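Local structure of CpuTA1 (Curtobacterium pusillum, 5K3W) at residues Asp258-Ala263 against Thr279-Arg284; Arg273-Ile278 against Ala298-Arg303. The protein belongs to the class IV aminotransferase family and holds pyridoxal-5'-phosphate in a pocket of the fold. All coordinates share one frame; numbering follows the deposited sequence.

Contact 1. Residues Asp258-Ala263 against Thr279-Arg284; sequences DELRDA and TALDDR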
loop_
_atom_site.group_PDB
_atom_site.type_symbol
_atom_site.label_atom_id
_atom_site.label_comp_id
_atom_site.label_asym_id
_atom_site.label_seq_id
_atom_site.Cartn_x
_atom_site.Cartn_y
_atom_site.Cartn_z
ATOM N N ASP A 258 -28.238 2.203 0.522
ATOM C CA ASP A 258 -29.592 2.510 0.075
ATOM C C ASP A 258 -29.915 3.989 0.257
ATOM O O ASP A 258 -30.396 4.647 -0.673
ATOM C CB ASP A 258 -30.598 1.643 0.823
ATOM C CG ASP A 258 -31.734 1.188 -0.067
ATOM O OD1 ASP A 258 -31.556 1.227 -1.306
ATOM O OD2 ASP A 258 -32.800 0.790 0.462
ATOM N N GLU A 259 -29.664 4.527 1.455
ATOM C CA GLU A 259 -29.881 5.951 1.681
ATOM C C GLU A 259 -29.102 6.794 0.675
ATOM O O GLU A 259 -29.592 7.823 0.199
ATOM C CB GLU A 259 -29.492 6.322 3.113
ATOM C CG GLU A 259 -29.669 7.804 3.412
ATOM C CD GLU A 259 -29.364 8.171 4.860
ATOM O OE1 GLU A 259 -29.004 9.344 5.109
ATOM O OE2 GLU A 259 -29.481 7.295 5.744
ATOM N N LEU A 260 -27.896 6.358 0.325
ATOM C CA LEU A 260 -27.073 7.096 -0.632
ATOM C C LEU A 260 -27.776 7.271 -1.983
ATOM O O LEU A 260 -27.672 8.331 -2.613
ATOM C CB LEU A 260 -25.748 6.360 -0.794
ATOM C CG LEU A 260 -24.529 6.956 -1.464
ATOM C CD1 LEU A 260 -23.924 8.004 -0.563
ATOM C CD2 LEU A 260 -23.545 5.812 -1.739
ATOM N N ARG A 261 -28.482 6.233 -2.450
ATOM C CA ARG A 261 -29.215 6.317 -3.712
ATOM C C ARG A 261 -30.337 7.338 -3.653
ATOM O O ARG A 261 -30.642 7.976 -4.665
ATOM C CB ARG A 261 -29.818 4.961 -4.077
ATOM C CG ARG A 261 -28.915 3.795 -3.838
ATOM C CD ARG A 261 -28.123 3.467 -5.079
ATOM N NE ARG A 261 -27.169 2.388 -4.839
ATOM C CZ ARG A 261 -26.196 2.059 -5.681
ATOM N NH1 ARG A 261 -26.047 2.733 -6.815
ATOM N NH2 ARG A 261 -25.366 1.065 -5.384
ATOM N N ASP A 262 -30.993 7.468 -2.502
ATOM C CA ASP A 262 -32.147 8.343 -2.349
ATOM C C ASP A 262 -31.767 9.783 -2.048
ATOM O O ASP A 262 -32.654 10.591 -1.762
ATOM C CB ASP A 262 -33.065 7.827 -1.240
ATOM C CG ASP A 262 -33.527 6.398 -1.480
ATOM O OD1 ASP A 262 -33.730 6.013 -2.657
ATOM O OD2 ASP A 262 -33.690 5.660 -0.485
ATOM N N ALA A 263 -30.484 10.121 -2.104
ATOM C CA ALA A 263 -30.054 11.468 -1.768
ATOM C C ALA A 263 -30.483 12.462 -2.844
ATOM O O ALA A 263 -30.660 12.110 -4.013
ATOM C CB ALA A 263 -28.538 11.511 -1.593
ATOM N N THR A 279 -22.898 13.910 -10.887
ATOM C CA THR A 279 -23.982 13.931 -11.862
ATOM C C THR A 279 -24.654 12.576 -12.011
ATOM O O THR A 279 -25.838 12.511 -12.360
ATOM C CB THR A 279 -23.460 14.366 -13.238
ATOM O OG1 THR A 279 -22.444 13.450 -13.672
ATOM C CG2 THR A 279 -22.877 15.749 -13.180
ATOM N N ALA A 280 -23.923 11.491 -11.781
ATOM C CA ALA A 280 -24.491 10.157 -11.887
ATOM C C ALA A 280 -23.784 9.240 -10.897
ATOM O O ALA A 280 -22.569 9.332 -10.693
ATOM C CB ALA A 280 -24.382 9.612 -13.321
ATOM N N LEU A 281 -24.555 8.370 -10.267
ATOM C CA LEU A 281 -24.011 7.359 -9.374
ATOM C C LEU A 281 -24.537 6.021 -9.870
ATOM O O LEU A 281 -25.746 5.771 -9.824
ATOM C CB LEU A 281 -24.411 7.616 -7.923
ATOM C CG LEU A 281 -23.823 6.616 -6.925
ATOM C CD1 LEU A 281 -22.305 6.728 -6.940
ATOM C CD2 LEU A 281 -24.393 6.794 -5.497
ATOM N N ASP A 282 -23.639 5.181 -10.373
ATOM C CA ASP A 282 -24.031 3.912 -10.968
ATOM C C ASP A 282 -25.102 4.124 -12.035
ATOM O O ASP A 282 -26.084 3.387 -12.123
ATOM C CB ASP A 282 -24.509 2.939 -9.897
ATOM C CG ASP A 282 -23.400 2.518 -8.959
ATOM O OD1 ASP A 282 -22.229 2.416 -9.408
ATOM O OD2 ASP A 282 -23.704 2.281 -7.770
ATOM N N ASP A 283 -24.923 5.161 -12.843
ATOM C CA ASP A 283 -25.788 5.465 -13.980
ATOM C C ASP A 283 -27.190 5.943 -13.596
ATOM O O ASP A 283 -27.983 6.251 -14.497
ATOM C CB ASP A 283 -25.914 4.268 -14.928
ATOM C CG ASP A 283 -24.587 3.901 -15.570
ATOM O OD1 ASP A 283 -23.899 4.817 -16.083
ATOM O OD2 ASP A 283 -24.225 2.701 -15.544
ATOM N N ARG A 284 -27.530 6.019 -12.307
ATOM C CA ARG A 284 -28.666 6.828 -11.898
ATOM C C ARG A 284 -28.240 8.290 -11.913
ATOM O O ARG A 284 -27.167 8.629 -11.406
ATOM C CB ARG A 284 -29.169 6.423 -10.511
ATOM C CG ARG A 284 -30.068 7.483 -9.870
ATOM C CD ARG A 284 -30.760 6.997 -8.586
ATOM N NE ARG A 284 -31.898 6.123 -8.869
ATOM C CZ ARG A 284 -31.881 4.804 -8.702
ATOM N NH1 ARG A 284 -32.963 4.086 -8.994
ATOM N NH2 ARG A 284 -30.782 4.207 -8.233
HETATM O O HOH W 1 -27.411 5.294 -7.546
#
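The type I' turn L281-R284, which joins strands 280-281 and 284-285 as a tight hairpin, meets the C-terminal end of helix 257-261 through R261 and D282. Backbone bonds L281 N to R284 O and R284 N to L281 O close the hairpin, and D282, with positive phi, takes one of the corners that define the turn. Across the contact R261 NH1 donates to D282 OD2 at 2.6 Å with an N-H...O angle of 150°, a salt bridge. OD2 receives it on its anti lone pair and is slightly tilted from the guanidinium plane, and the two flat groups are turned 34° against each other. R261 NH2 adds a weak bond to the same oxygen at 3.2 Å, so the ion pair rests on one carboxylate oxygen; T153 OG1 is a further partner of OD2. A bend at chi2 (-92°) swings the R261 chain off the helix toward the turn. In the plane of its guanidinium, a water accepts from R261 NH1 at 3.0 Å and donates to L281 O at 2.9 Å, a second, water-mediated link to the hairpin. R284 extends from the turn toward the helix end: its CD comes to 4.0 Å from R261 O, a carbonyl hydrogen-bonded by Y286 OH. The two arginine side chains cross at about a right angle. The apolar side is slight, with L260 CD2 against L281 CD2 at 4.0 Å, both leucine side chains being buried. L260 packs also on V213 and V215 of strand 212-217, and I197 of strand 195-199 touches both leucines. Backbone bonds from A280 and D282 to V151 set the hairpin beside strand 149-155, while helix 257-261 leads into strand 265-270 of the neighbouring sheet.

Contact 2. Residues Arg273-Ile278 against Ala298-Arg303; sequences RQAAPI and AYLLAR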
loop_
_atom_site.group_PDB
_atom_site.type_symbol
_atom_site.label_atom_id
_atom_site.label_comp_id
_atom_site.label_asym_id
_atom_site.label_seq_id
_atom_site.Cartn_x
_atom_site.Cartn_y
_atom_site.Cartn_z
ATOM N N ARG A 273 -8.836 18.844 -5.241
ATOM C CA ARG A 273 -9.966 19.010 -6.147
ATOM C C ARG A 273 -11.061 19.878 -5.529
ATOM O O ARG A 273 -11.831 20.514 -6.261
ATOM C CB ARG A 273 -10.514 17.635 -6.539
ATOM C CG ARG A 273 -11.628 17.676 -7.565
ATOM C CD ARG A 273 -11.955 16.281 -8.083
ATOM N NE ARG A 273 -12.420 15.410 -7.012
ATOM C CZ ARG A 273 -12.728 14.128 -7.175
ATOM N NH1 ARG A 273 -12.625 13.580 -8.373
ATOM N NH2 ARG A 273 -13.132 13.399 -6.142
ATOM N N GLN A 274 -11.122 19.939 -4.201
ATOM C CA GLN A 274 -12.178 20.651 -3.498
ATOM C C GLN A 274 -13.495 19.892 -3.668
ATOM O O GLN A 274 -13.539 18.683 -3.421
ATOM C CB GLN A 274 -12.256 22.099 -3.982
ATOM C CG GLN A 274 -10.909 22.845 -3.923
ATOM C CD GLN A 274 -10.443 23.255 -2.495
ATOM O OE1 GLN A 274 -11.132 23.042 -1.491
ATOM N NE2 GLN A 274 -9.260 23.850 -2.426
ATOM N N ALA A 275 -14.574 20.552 -4.082
ATOM C CA ALA A 275 -15.885 19.914 -4.135
ATOM C C ALA A 275 -16.217 19.525 -5.569
ATOM O O ALA A 275 -16.320 20.390 -6.443
ATOM C CB ALA A 275 -16.968 20.830 -3.569
ATOM N N ALA A 276 -16.392 18.229 -5.807
ATOM C CA ALA A 276 -16.794 17.746 -7.122
ATOM C C ALA A 276 -18.220 17.217 -7.062
ATOM O O ALA A 276 -18.459 16.165 -6.443
ATOM C CB ALA A 276 -15.839 16.659 -7.613
ATOM N N PRO A 277 -19.186 17.886 -7.686
ATOM C CA PRO A 277 -20.577 17.415 -7.612
ATOM C C PRO A 277 -20.806 16.199 -8.501
ATOM O O PRO A 277 -20.247 16.082 -9.595
ATOM C CB PRO A 277 -21.384 18.627 -8.096
ATOM C CG PRO A 277 -20.466 19.323 -9.059
ATOM C CD PRO A 277 -19.041 19.058 -8.570
ATOM N N ILE A 278 -21.648 15.295 -8.021
ATOM C CA ILE A 278 -21.882 14.014 -8.687
ATOM C C ILE A 278 -23.104 14.128 -9.592
ATOM O O ILE A 278 -24.213 14.403 -9.124
ATOM C CB ILE A 278 -22.060 12.878 -7.665
ATOM C CG1 ILE A 278 -20.774 12.697 -6.838
ATOM C CG2 ILE A 278 -22.448 11.596 -8.389
ATOM C CD1 ILE A 278 -20.847 11.651 -5.745
ATOM N N ALA A 298 -16.081 28.278 -4.203
ATOM C CA ALA A 298 -15.562 29.606 -3.906
ATOM C C ALA A 298 -15.308 29.768 -2.411
ATOM O O ALA A 298 -14.274 30.318 -2.005
ATOM C CB ALA A 298 -16.523 30.676 -4.429
ATOM N N TYR A 299 -16.220 29.277 -1.570
ATOM C CA TYR A 299 -15.942 29.262 -0.137
ATOM C C TYR A 299 -14.710 28.428 0.166
ATOM O O TYR A 299 -13.819 28.860 0.901
ATOM C CB TYR A 299 -17.136 28.723 0.646
ATOM C CG TYR A 299 -16.843 28.568 2.129
ATOM C CD1 TYR A 299 -17.066 29.613 3.016
ATOM C CD2 TYR A 299 -16.341 27.377 2.643
ATOM C CE1 TYR A 299 -16.796 29.479 4.364
ATOM C CE2 TYR A 299 -16.065 27.237 3.989
ATOM C CZ TYR A 299 -16.296 28.288 4.849
ATOM O OH TYR A 299 -16.028 28.153 6.204
ATOM N N LEU A 300 -14.655 27.210 -0.377
ATOM C CA LEU A 300 -13.535 26.324 -0.081
ATOM C C LEU A 300 -12.208 26.937 -0.523
ATOM O O LEU A 300 -11.189 26.782 0.161
ATOM C CB LEU A 300 -13.749 24.964 -0.750
ATOM C CG LEU A 300 -14.892 24.099 -0.223
ATOM C CD1 LEU A 300 -15.128 22.922 -1.162
ATOM C CD2 LEU A 300 -14.574 23.613 1.178
ATOM N N LEU A 301 -12.199 27.633 -1.667
ATOM C CA LEU A 301 -10.953 28.218 -2.159
ATOM C C LEU A 301 -10.514 29.428 -1.340
ATOM O O LEU A 301 -9.319 29.747 -1.313
ATOM C CB LEU A 301 -11.097 28.620 -3.629
ATOM C CG LEU A 301 -11.099 27.469 -4.634
ATOM C CD1 LEU A 301 -11.394 27.974 -6.040
ATOM C CD2 LEU A 301 -9.781 26.694 -4.596
ATOM N N ALA A 302 -11.447 30.104 -0.671
ATOM C CA ALA A 302 -11.171 31.371 -0.010
ATOM C C ALA A 302 -11.076 31.279 1.505
ATOM O O ALA A 302 -10.781 32.294 2.142
ATOM C CB ALA A 302 -12.257 32.387 -0.365
ATOM N N ARG A 303 -11.327 30.106 2.100
ATOM C CA ARG A 303 -11.471 30.026 3.553
ATOM C C ARG A 303 -10.182 30.390 4.288
ATOM O O ARG A 303 -10.229 30.994 5.366
ATOM C CB ARG A 303 -11.939 28.629 3.959
ATOM C CG ARG A 303 -10.931 27.523 3.727
ATOM C CD ARG A 303 -11.656 26.243 3.393
ATOM N NE ARG A 303 -11.004 25.061 3.949
ATOM C CZ ARG A 303 -10.567 24.039 3.222
ATOM N NH1 ARG A 303 -10.714 24.045 1.910
ATOM N NH2 ARG A 303 -10.003 22.999 3.818
#
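Q274 and A275, at the start of strand 274-278, pack against L300 and L301 of the C-terminal helix 290-307. The helix lies antiparallel on the strand, their short axes at 170° and approaching to 8.4 Å, and A275 N adds a polar tie, a hydrogen bond to N297 OD1 of the same helix. The close part centres on L300: its CD1 lies 3.7 Å from A275 CB, and its CB is 3.3 Å from Q274 OE1, the side chains of Q274 and L300 lying alongside with their tips pointing opposite ways. Q274 is bent at chi2 (-74°), which lays its amide along the helix surface, with NE2 3.6 Å from L301 CD2 and hydrogen-bonded to Q67 OE1. The looser side lies at L301 and R303, both partly exposed. R303, its side chain about 7 Å from the bound pyridoxal-5'-phosphate, bonds through NH1 to L300 O at 3.3 Å; Q274 OE1 sits at the guanidinium edge, 3.6 Å from NH1, without a hydrogen bond between them, the amide and guanidinium planes 90° apart. A238 and V239 of helix 234-245 touch L300, joining it to a second helix, while V269 of strand 265-270 touches A275.

From the N terminus, the chain passes first through 258-263, runs up strand 265-270, turns, and returns along 274-278 before the corner at T279 carries it into the hairpin 280-285, whose first part is in segment 279-284. Contact 1 thus closes a loop with 15 intervening residues, 11 of them in strands. Contact 2 opens inside that loop, at 273-278, and closes beyond it at 298-303, after 19 residues that hold strands 280-281 and 284-285 and the first part of helix 290-307. The two loops therefore cross. With centres about 21 Å apart, contact 1 ties helix 257-261 to the sheet containing 149-155, and contact 2 ties strand 274-278 to the C-terminal helix.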